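Local coordinates for protein transcriptional regulator (Actinomyces oris, PDB 5V8C) that is a LytR-Cps2A-Psr family phosphotransferase that mediates glycosylation of a cell wall-anchored surface protein, at residues A[169-172]-A[177-180]; A[161-166]-A[190-195]; A[136-141]-A[145-150]. One frame throughout, in Å; residues are numbered along the deposited sequence.

Contact 1 (A[169-172]-A[177-180])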
ATOM      1  N   PRO A 169      16.807  -9.261  -2.970  1.00100.48           N
ATOM      2  CA  PRO A 169      17.745  -8.592  -2.056  1.00 98.34           C
ATOM      3  C   PRO A 169      18.960  -9.440  -1.689  1.00 97.81           C
ATOM      4  O   PRO A 169      18.817 -10.534  -1.134  1.00 99.69           O
ATOM      5  CB  PRO A 169      16.880  -8.250  -0.840  1.00 99.78           C
ATOM      6  CG  PRO A 169      15.764  -9.227  -0.870  1.00105.01           C
ATOM      7  CD  PRO A 169      15.620  -9.777  -2.257  1.00101.31           C
ATOM      8  N   GLU A 170      20.158  -8.936  -2.009  1.00 89.06           N
ATOM      9  CA  GLU A 170      21.409  -9.604  -1.653  1.00 87.32           C
ATOM     10  C   GLU A 170      21.783  -9.183  -0.245  1.00 86.74           C
ATOM     11  O   GLU A 170      21.607  -8.019   0.130  1.00 85.65           O
ATOM     12  CB  GLU A 170      22.540  -9.237  -2.614  1.00 89.42           C
ATOM     13  CG  GLU A 170      22.554 -10.009  -3.917  1.00100.12           C
ATOM     14  CD  GLU A 170      23.419  -9.355  -4.976  1.00126.50           C
ATOM     15  OE1 GLU A 170      24.658  -9.315  -4.791  1.00114.48           O
ATOM     16  OE2 GLU A 170      22.854  -8.836  -5.966  1.00130.73           O
ATOM     17  N   ILE A 171      22.283 -10.131   0.543  1.00 81.06           N
ATOM     18  CA  ILE A 171      22.649  -9.858   1.922  1.00 79.81           C
ATOM     19  C   ILE A 171      24.041 -10.424   2.240  1.00 84.35           C
ATOM     20  O   ILE A 171      24.556 -11.238   1.477  1.00 83.02           O
ATOM     21  CB  ILE A 171      21.512 -10.319   2.878  1.00 81.67           C
ATOM     22  CG1 ILE A 171      21.385  -9.375   4.064  1.00 80.85           C
ATOM     23  CG2 ILE A 171      21.607 -11.785   3.300  1.00 82.48           C
ATOM     24  CD1 ILE A 171      20.241  -8.512   3.974  1.00 83.11           C
ATOM     25  N   LEU A 172      24.680  -9.932   3.310  1.00 82.11           N
ATOM     26  CA  LEU A 172      26.033 -10.355   3.644  1.00 83.82           C
ATOM     27  C   LEU A 172      26.034 -11.560   4.603  1.00 89.93           C
ATOM     28  O   LEU A 172      25.699 -11.433   5.791  1.00 90.47           O
ATOM     29  CB  LEU A 172      26.806  -9.154   4.217  1.00 84.73           C
ATOM     30  CG  LEU A 172      28.293  -8.999   3.915  1.00 91.07           C
ATOM     31  CD1 LEU A 172      29.132  -9.938   4.768  1.00 98.43           C
ATOM     32  CD2 LEU A 172      28.611  -9.074   2.411  1.00 89.70           C
ATOM     33  N   TRP A 177      28.041 -11.724  -0.627  1.00 85.48           N
ATOM     34  CA  TRP A 177      26.730 -11.231  -1.036  1.00 84.93           C
ATOM     35  C   TRP A 177      25.899 -12.418  -1.532  1.00 93.82           C
ATOM     36  O   TRP A 177      26.257 -13.084  -2.511  1.00 95.23           O
ATOM     37  CB  TRP A 177      26.859 -10.122  -2.085  1.00 82.36           C
ATOM     38  CG  TRP A 177      27.411  -8.848  -1.515  1.00 82.81           C
ATOM     39  CD1 TRP A 177      28.639  -8.301  -1.751  1.00 86.39           C
ATOM     40  CD2 TRP A 177      26.762  -7.985  -0.569  1.00 81.75           C
ATOM     41  NE1 TRP A 177      28.780  -7.129  -1.042  1.00 85.40           N
ATOM     42  CE2 TRP A 177      27.632  -6.897  -0.330  1.00 85.54           C
ATOM     43  CE3 TRP A 177      25.523  -8.023   0.097  1.00 81.23           C
ATOM     44  CZ2 TRP A 177      27.302  -5.858   0.542  1.00 84.06           C
ATOM     45  CZ3 TRP A 177      25.201  -6.996   0.965  1.00 82.00           C
ATOM     46  CH2 TRP A 177      26.078  -5.924   1.172  1.00 83.26           C
ATOM     47  N   VAL A 178      24.839 -12.730  -0.788  1.00 91.10           N
ATOM     48  CA  VAL A 178      24.023 -13.906  -1.012  1.00 91.70           C
ATOM     49  C   VAL A 178      22.535 -13.569  -1.196  1.00 98.87           C
ATOM     50  O   VAL A 178      21.973 -12.745  -0.469  1.00 97.32           O
ATOM     51  CB  VAL A 178      24.302 -14.921   0.132  1.00 95.15           C
ATOM     52  CG1 VAL A 178      23.049 -15.292   0.916  1.00 94.41           C
ATOM     53  CG2 VAL A 178      25.022 -16.153  -0.391  1.00 95.89           C
ATOM     54  N   THR A 179      21.918 -14.196  -2.200  1.00 99.45           N
ATOM     55  CA  THR A 179      20.490 -14.078  -2.471  1.00100.34           C
ATOM     56  C   THR A 179      19.736 -15.125  -1.644  1.00108.93           C
ATOM     57  O   THR A 179      20.294 -16.164  -1.274  1.00108.81           O
ATOM     58  CB  THR A 179      20.191 -14.239  -3.971  1.00106.10           C
ATOM     59  OG1 THR A 179      20.940 -15.339  -4.495  1.00108.47           O
ATOM     60  CG2 THR A 179      20.472 -12.971  -4.767  1.00102.36           C
ATOM     61  N   MET A 180      18.468 -14.850  -1.363  1.00108.87           N
ATOM     62  CA  MET A 180      17.619 -15.752  -0.595  1.00110.94           C
ATOM     63  C   MET A 180      16.402 -16.212  -1.421  1.00116.06           C
ATOM     64  O   MET A 180      16.229 -15.769  -2.564  1.00115.35           O
ATOM     65  CB  MET A 180      17.212 -15.104   0.748  1.00113.44           C
ATOM     66  CG  MET A 180      17.017 -13.589   0.679  1.00116.89           C
ATOM     67  SD  MET A 180      16.670 -12.884   2.311  1.00121.78           S
ATOM     68  CE  MET A 180      16.817 -11.148   1.962  1.00117.18           C
TER
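Leu172 lays its CD2 methyl over one face of the Trp177 indole, 3.7 Å from the centroid of the six-membered ring and 15° off the ring normal, a clean CH-pi contact. Trp177 reaches this place with CG anti to its carbonyl carbon (chi1 -70°), which carries the ring back over the facing strand. A phenylalanine in its place would probably cover less of Leu172 and leave Arg139 with a poorer cation-pi partner. At the opposite end of the pairing, Pro169 CG meets the terminal methyl CE of Met180 at 3.6 Å, the two side chains crossing at about a right angle. Between these apolar ends the backbones zip together: Ile171 N bonds to Val178 O at 2.8 Å, and Val178 N returns the bond to Ile171 O at 2.7 Å. Towards the polar edge, Glu170 runs beside Thr179, CG to CG2 3.7 Å, while its OE1 stands 3.6 Å from Trp177 CB and makes a long, weak ion pair with Arg139. The whole is an antiparallel beta hairpin, strands 170-173 and 176-178, at the margin of a four-stranded sheet.

Contact 2 (A[161-166]-A[190-195]); sequences LALVRS and SQSTAT
Val164 and Thr193 face each other where the two helices come together, their side chains crossing at a slant. The CG2 methyl of Thr193 sits 3.7 Å from Val164 CG1 and equally close to Val164 CB, so one methyl covers the valine branch and its root. Thr193 takes chi1 52°, which puts CG2 anti to the carbonyl carbon; the methyl is thereby presented to Val164, while the hydroxyl is hydrogen-bonded to Arg189 O of its own helix and to Asn69 ND2. One residue earlier on each helix, Ser192 points its CB at Leu163 and approaches CG at 3.8 Å. Its OG lies 3.3 Å from Leu163 O, but this is no hydrogen bond: the hydroxyl is hydrogen-bonded to Arg189 O, in the preceding turn of helix 182-208. The helix segments run in roughly opposed directions, 143° apart, with their axes approaching to 8.6 Å. Leu163 also touches Val132 and Leu155, and Thr193 touches Val54 of strand 52-60; the contact as a whole is buried. With no hydrogen bond or charge pair joining the segments, what holds them here is van der Waals contact of methyl and methylene groups, and both hydroxyls at this buried interface have partners elsewhere, so burying them probably costs little.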
ATOM      1  N   LEU A 161      11.879   3.681  -2.677  1.00 82.05           N
ATOM      2  CA  LEU A 161      11.316   2.996  -3.836  1.00 83.59           C
ATOM      3  C   LEU A 161      12.096   1.713  -4.132  1.00 86.02           C
ATOM      4  O   LEU A 161      11.487   0.686  -4.413  1.00 86.04           O
ATOM      5  CB  LEU A 161      11.319   3.933  -5.056  1.00 85.19           C
ATOM      6  CG  LEU A 161      10.546   3.463  -6.288  1.00 91.23           C
ATOM      7  CD1 LEU A 161       9.052   3.408  -6.023  1.00 92.30           C
ATOM      8  CD2 LEU A 161      10.822   4.373  -7.465  1.00 93.47           C
ATOM      9  N   ALA A 162      13.436   1.765  -4.018  1.00 80.39           N
ATOM     10  CA  ALA A 162      14.304   0.609  -4.215  1.00 79.43           C
ATOM     11  C   ALA A 162      14.059  -0.454  -3.129  1.00 82.31           C
ATOM     12  O   ALA A 162      14.121  -1.646  -3.413  1.00 81.66           O
ATOM     13  CB  ALA A 162      15.758   1.049  -4.195  1.00 80.33           C
ATOM     14  N   LEU A 163      13.756  -0.013  -1.900  1.00 78.75           N
ATOM     15  CA  LEU A 163      13.480  -0.881  -0.758  1.00 79.03           C
ATOM     16  C   LEU A 163      12.150  -1.638  -0.926  1.00 88.12           C
ATOM     17  O   LEU A 163      12.114  -2.856  -0.721  1.00 88.15           O
ATOM     18  CB  LEU A 163      13.495  -0.062   0.553  1.00 77.81           C
ATOM     19  CG  LEU A 163      13.618  -0.837   1.871  1.00 79.99           C
ATOM     20  CD1 LEU A 163      14.742  -1.859   1.830  1.00 79.31           C
ATOM     21  CD2 LEU A 163      13.854   0.109   3.024  1.00 80.81           C
ATOM     22  N   VAL A 164      11.072  -0.929  -1.311  1.00 87.18           N
ATOM     23  CA  VAL A 164       9.774  -1.561  -1.522  1.00 88.44           C
ATOM     24  C   VAL A 164       9.781  -2.449  -2.780  1.00 96.07           C
ATOM     25  O   VAL A 164       9.132  -3.493  -2.789  1.00 97.58           O
ATOM     26  CB  VAL A 164       8.578  -0.569  -1.493  1.00 92.76           C
ATOM     27  CG1 VAL A 164       8.514   0.190  -0.173  1.00 91.98           C
ATOM     28  CG2 VAL A 164       8.608   0.397  -2.667  1.00 93.39           C
ATOM     29  N   ARG A 165      10.543  -2.061  -3.812  1.00 93.35           N
ATOM     30  CA  ARG A 165      10.629  -2.806  -5.069  1.00 94.43           C
ATOM     31  C   ARG A 165      11.588  -3.990  -5.002  1.00 99.31           C
ATOM     32  O   ARG A 165      11.580  -4.807  -5.917  1.00 99.34           O
ATOM     33  CB  ARG A 165      11.094  -1.890  -6.208  1.00 94.94           C
ATOM     34  CG  ARG A 165      10.021  -1.069  -6.890  1.00103.00           C
ATOM     35  CD  ARG A 165      10.613  -0.374  -8.110  1.00118.80           C
ATOM     36  NE  ARG A 165      11.811   0.399  -7.770  1.00133.20           N
ATOM     37  CZ  ARG A 165      12.723   0.807  -8.648  1.00147.32           C
ATOM     38  NH1 ARG A 165      12.589   0.519  -9.936  1.00136.88           N
ATOM     39  NH2 ARG A 165      13.775   1.508  -8.244  1.00129.84           N
ATOM     40  N   SER A 166      12.482  -4.023  -3.996  1.00 97.35           N
ATOM     41  CA  SER A 166      13.531  -5.038  -3.830  1.00 98.17           C
ATOM     42  C   SER A 166      13.058  -6.469  -4.144  1.00105.05           C
ATOM     43  O   SER A 166      12.516  -7.156  -3.278  1.00103.93           O
ATOM     44  CB  SER A 166      14.161  -4.940  -2.443  1.00101.21           C
ATOM     45  OG  SER A 166      15.411  -5.607  -2.372  1.00110.55           O
ATOM     46  N   SER A 190       7.077  -7.044   2.200  1.00105.35           N
ATOM     47  CA  SER A 190       5.890  -6.701   2.991  1.00105.20           C
ATOM     48  C   SER A 190       6.297  -5.970   4.269  1.00106.14           C
ATOM     49  O   SER A 190       5.616  -5.035   4.689  1.00104.84           O
ATOM     50  CB  SER A 190       5.080  -7.951   3.322  1.00111.25           C
ATOM     51  OG  SER A 190       5.835  -8.862   4.104  1.00124.63           O
ATOM     52  N   GLN A 191       7.441  -6.377   4.848  1.00101.54           N
ATOM     53  CA  GLN A 191       8.036  -5.785   6.040  1.00101.13           C
ATOM     54  C   GLN A 191       8.562  -4.376   5.706  1.00104.24           C
ATOM     55  O   GLN A 191       8.263  -3.421   6.430  1.00103.79           O
ATOM     56  CB  GLN A 191       9.145  -6.716   6.563  1.00102.98           C
ATOM     57  CG  GLN A 191      10.097  -6.125   7.591  1.00120.42           C
ATOM     58  CD  GLN A 191      11.333  -6.982   7.687  1.00145.65           C
ATOM     59  OE1 GLN A 191      12.251  -6.897   6.857  1.00140.05           O
ATOM     60  NE2 GLN A 191      11.350  -7.884   8.657  1.00143.11           N
ATOM     61  N   SER A 192       9.282  -4.236   4.577  1.00 99.58           N
ATOM     62  CA  SER A 192       9.799  -2.939   4.148  1.00 98.28           C
ATOM     63  C   SER A 192       8.661  -1.977   3.804  1.00 99.36           C
ATOM     64  O   SER A 192       8.690  -0.835   4.263  1.00 97.73           O
ATOM     65  CB  SER A 192      10.770  -3.090   2.984  1.00102.76           C
ATOM     66  OG  SER A 192      10.111  -3.593   1.835  1.00117.80           O
ATOM     67  N   THR A 193       7.616  -2.462   3.085  1.00 95.41           N
ATOM     68  CA  THR A 193       6.425  -1.656   2.750  1.00 94.68           C
ATOM     69  C   THR A 193       5.691  -1.214   4.017  1.00 95.17           C
ATOM     70  O   THR A 193       5.228  -0.079   4.078  1.00 92.56           O
ATOM     71  CB  THR A 193       5.476  -2.395   1.799  1.00108.90           C
ATOM     72  OG1 THR A 193       5.196  -3.686   2.333  1.00117.01           O
ATOM     73  CG2 THR A 193       6.030  -2.530   0.395  1.00107.22           C
ATOM     74  N   ALA A 194       5.632  -2.098   5.041  1.00 92.20           N
ATOM     75  CA  ALA A 194       5.014  -1.822   6.343  1.00 92.25           C
ATOM     76  C   ALA A 194       5.754  -0.691   7.057  1.00 94.81           C
ATOM     77  O   ALA A 194       5.126   0.274   7.498  1.00 94.36           O
ATOM     78  CB  ALA A 194       5.026  -3.078   7.203  1.00 93.81           C
ATOM     79  N   THR A 195       7.097  -0.796   7.128  1.00 90.78           N
ATOM     80  CA  THR A 195       7.966   0.221   7.720  1.00 90.36           C
ATOM     81  C   THR A 195       7.802   1.541   6.964  1.00 92.91           C
ATOM     82  O   THR A 195       7.621   2.583   7.592  1.00 93.06           O
ATOM     83  CB  THR A 195       9.428  -0.238   7.689  1.00 98.36           C
ATOM     84  OG1 THR A 195       9.506  -1.593   8.124  1.00101.38           O
ATOM     85  CG2 THR A 195      10.334   0.644   8.537  1.00 97.28           C
TER

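Contact 3 (A[136-141]-A[145-150])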
ATOM      1  N   GLU A 136      20.527  -4.632   8.630  1.00 84.82           N
ATOM      2  CA  GLU A 136      21.815  -5.132   8.141  1.00 84.17           C
ATOM      3  C   GLU A 136      22.111  -4.498   6.791  1.00 81.40           C
ATOM      4  O   GLU A 136      21.157  -4.181   6.092  1.00 78.79           O
ATOM      5  CB  GLU A 136      21.676  -6.641   7.905  1.00 85.65           C
ATOM      6  CG  GLU A 136      22.717  -7.494   8.585  1.00 98.37           C
ATOM      7  CD  GLU A 136      22.544  -8.967   8.272  1.00114.74           C
ATOM      8  OE1 GLU A 136      21.817  -9.290   7.302  1.00 77.35           O
ATOM      9  OE2 GLU A 136      23.129  -9.799   9.004  1.00110.70           O
ATOM     10  N   PRO A 137      23.378  -4.445   6.316  1.00 76.21           N
ATOM     11  CA  PRO A 137      23.615  -3.934   4.956  1.00 75.22           C
ATOM     12  C   PRO A 137      22.861  -4.758   3.911  1.00 80.44           C
ATOM     13  O   PRO A 137      22.841  -5.985   3.994  1.00 82.02           O
ATOM     14  CB  PRO A 137      25.129  -4.054   4.792  1.00 77.38           C
ATOM     15  CG  PRO A 137      25.661  -4.078   6.186  1.00 81.74           C
ATOM     16  CD  PRO A 137      24.647  -4.808   6.977  1.00 77.36           C
ATOM     17  N   VAL A 138      22.142  -4.079   3.010  1.00 75.84           N
ATOM     18  CA  VAL A 138      21.350  -4.694   1.941  1.00 74.22           C
ATOM     19  C   VAL A 138      21.764  -4.092   0.622  1.00 79.86           C
ATOM     20  O   VAL A 138      22.034  -2.901   0.555  1.00 79.54           O
ATOM     21  CB  VAL A 138      19.816  -4.483   2.091  1.00 75.99           C
ATOM     22  CG1 VAL A 138      19.051  -5.793   1.978  1.00 74.84           C
ATOM     23  CG2 VAL A 138      19.435  -3.689   3.339  1.00 75.28           C
ATOM     24  N   ARG A 139      21.640  -4.860  -0.451  1.00 79.86           N
ATOM     25  CA  ARG A 139      21.853  -4.352  -1.805  1.00 81.81           C
ATOM     26  C   ARG A 139      20.919  -5.057  -2.782  1.00 89.92           C
ATOM     27  O   ARG A 139      20.370  -6.122  -2.472  1.00 89.76           O
ATOM     28  CB  ARG A 139      23.330  -4.448  -2.255  1.00 80.87           C
ATOM     29  CG  ARG A 139      23.878  -5.861  -2.240  1.00 92.61           C
ATOM     30  CD  ARG A 139      24.816  -6.137  -3.387  1.00105.59           C
ATOM     31  NE  ARG A 139      26.104  -5.476  -3.199  1.00116.17           N
ATOM     32  CZ  ARG A 139      27.252  -5.923  -3.698  1.00125.12           C
ATOM     33  NH1 ARG A 139      27.284  -7.050  -4.404  1.00 93.34           N
ATOM     34  NH2 ARG A 139      28.380  -5.256  -3.481  1.00114.37           N
ATOM     35  N   ASP A 140      20.728  -4.448  -3.950  1.00 88.83           N
ATOM     36  CA  ASP A 140      19.904  -4.985  -5.023  1.00 89.86           C
ATOM     37  C   ASP A 140      20.362  -4.337  -6.314  1.00 97.07           C
ATOM     38  O   ASP A 140      20.252  -3.120  -6.462  1.00 96.73           O
ATOM     39  CB  ASP A 140      18.409  -4.701  -4.767  1.00 91.08           C
ATOM     40  CG  ASP A 140      17.454  -5.575  -5.554  1.00102.95           C
ATOM     41  OD1 ASP A 140      17.590  -5.638  -6.799  1.00105.30           O
ATOM     42  OD2 ASP A 140      16.543  -6.158  -4.936  1.00108.76           O
ATOM     43  N   ALA A 141      20.932  -5.141  -7.222  1.00 97.41           N
ATOM     44  CA  ALA A 141      21.419  -4.677  -8.521  1.00 99.11           C
ATOM     45  C   ALA A 141      20.259  -4.186  -9.398  1.00104.87           C
ATOM     46  O   ALA A 141      20.393  -3.175 -10.095  1.00105.06           O
ATOM     47  CB  ALA A 141      22.162  -5.801  -9.220  1.00100.78           C
ATOM     48  N   LEU A 145      19.371  -0.610  -4.934  1.00 84.84           N
ATOM     49  CA  LEU A 145      19.428  -0.425  -3.483  1.00 82.64           C
ATOM     50  C   LEU A 145      20.821  -0.769  -2.953  1.00 85.61           C
ATOM     51  O   LEU A 145      21.372  -1.817  -3.289  1.00 85.96           O
ATOM     52  CB  LEU A 145      18.352  -1.302  -2.802  1.00 81.89           C
ATOM     53  CG  LEU A 145      18.369  -1.413  -1.276  1.00 86.58           C
ATOM     54  CD1 LEU A 145      17.576  -0.287  -0.629  1.00 87.62           C
ATOM     55  CD2 LEU A 145      17.820  -2.750  -0.826  1.00 87.48           C
ATOM     56  N   ASN A 146      21.399   0.122  -2.147  1.00 80.43           N
ATOM     57  CA  ASN A 146      22.674  -0.136  -1.504  1.00 80.41           C
ATOM     58  C   ASN A 146      22.738   0.566  -0.160  1.00 82.29           C
ATOM     59  O   ASN A 146      23.011   1.763  -0.097  1.00 82.58           O
ATOM     60  CB  ASN A 146      23.888   0.200  -2.402  1.00 83.71           C
ATOM     61  CG  ASN A 146      25.234  -0.151  -1.782  1.00103.04           C
ATOM     62  OD1 ASN A 146      25.355  -1.021  -0.906  1.00102.00           O
ATOM     63  ND2 ASN A 146      26.280   0.536  -2.201  1.00 94.42           N
ATOM     64  N   LEU A 147      22.448  -0.177   0.914  1.00 77.13           N
ATOM     65  CA  LEU A 147      22.504   0.353   2.271  1.00 76.95           C
ATOM     66  C   LEU A 147      23.712  -0.265   2.949  1.00 82.87           C
ATOM     67  O   LEU A 147      23.716  -1.463   3.219  1.00 83.59           O
ATOM     68  CB  LEU A 147      21.187   0.089   3.028  1.00 75.73           C
ATOM     69  CG  LEU A 147      19.921   0.708   2.396  1.00 79.02           C
ATOM     70  CD1 LEU A 147      18.665   0.301   3.153  1.00 77.90           C
ATOM     71  CD2 LEU A 147      20.015   2.224   2.324  1.00 80.12           C
ATOM     72  N   SER A 148      24.787   0.527   3.111  1.00 80.19           N
ATOM     73  CA  SER A 148      26.074   0.028   3.592  1.00 81.03           C
ATOM     74  C   SER A 148      26.131  -0.263   5.100  1.00 85.52           C
ATOM     75  O   SER A 148      27.015  -1.009   5.534  1.00 82.62           O
ATOM     76  CB  SER A 148      27.211   0.953   3.170  1.00 84.97           C
ATOM     77  OG  SER A 148      27.134   2.221   3.800  1.00 98.93           O
ATOM     78  N   SER A 149      25.178   0.277   5.890  1.00 84.42           N
ATOM     79  CA  SER A 149      25.189   0.070   7.342  1.00 86.00           C
ATOM     80  C   SER A 149      23.809  -0.067   7.958  1.00 90.01           C
ATOM     81  O   SER A 149      22.828   0.430   7.412  1.00 87.58           O
ATOM     82  CB  SER A 149      25.951   1.195   8.034  1.00 92.78           C
ATOM     83  OG  SER A 149      25.401   2.456   7.691  1.00106.75           O
ATOM     84  N   ALA A 150      23.743  -0.728   9.118  1.00 88.97           N
ATOM     85  CA  ALA A 150      22.496  -0.891   9.859  1.00 88.79           C
ATOM     86  C   ALA A 150      22.182   0.382  10.673  1.00 94.06           C
ATOM     87  O   ALA A 150      23.094   1.165  10.951  1.00 95.00           O
ATOM     88  CB  ALA A 150      22.595  -2.098  10.781  1.00 89.97           C
TER
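With CG anti to its backbone nitrogen (chi1 171°), Leu145 swings CD2 along the sheet to within 3.9 Å of Val138 CB, whereas Leu147, at chi1 -60°, sets CG anti to its carbonyl carbon and runs beside Val138, pointing the same way, with CD1 4.1 Å from CG2. The valine is thus flanked on one face of the hairpin by two leucines from the partner strand. Arg139 and Asn146 form the non-hydrogen-bonded pair between them, with side chains on the other face. Two bonds join Val138 and Leu147: Leu147 N reaches Val138 O at 2.8 Å, and Val138 N reaches Leu147 O at 3.1 Å, the latter bent at the hydrogen, 136°. Asp140 N adds a bond to Leu145 O at 2.8 Å. Pro137, with no N-H to offer, instead packs its ring against the neighbouring carbonyls, CG lying 3.4 Å from Ser148 O. Both carboxylates find partners beyond the two strands: Glu136 makes a salt bridge with Arg173, and Asp140 is hydrogen-bonded to Ser166 OG and to Thr143 N in the turn. Strand 145-147 is the outermost of its four-stranded antiparallel sheet, with 138-140 between it and strand 170-173, where Ile171 packs on Val138. Leu145 also rests on Ala162 and Leu163, so this hairpin packs against helix 157-165.

Overall arrangement
Contact 2 is the buried one, about 10 Å from the centre of the chain, while contact 1 lies at the surface and contact 3 is partly buried, with centres 25 and 23 Å out. Contacts 1 and 3 are two hairpins of one sheet, joined where strands 170-173 and 138-140 run side by side, and both rely on backbone hydrogen bonds, with charged groups at their edges. Contact 2 pairs helices through small side chains and has no such bonds across it. Helix 157-165 leads into strand 170-173, and strand 176-178 into helix 182-208, so contact 1 is nested within the loop that contact 2 closes.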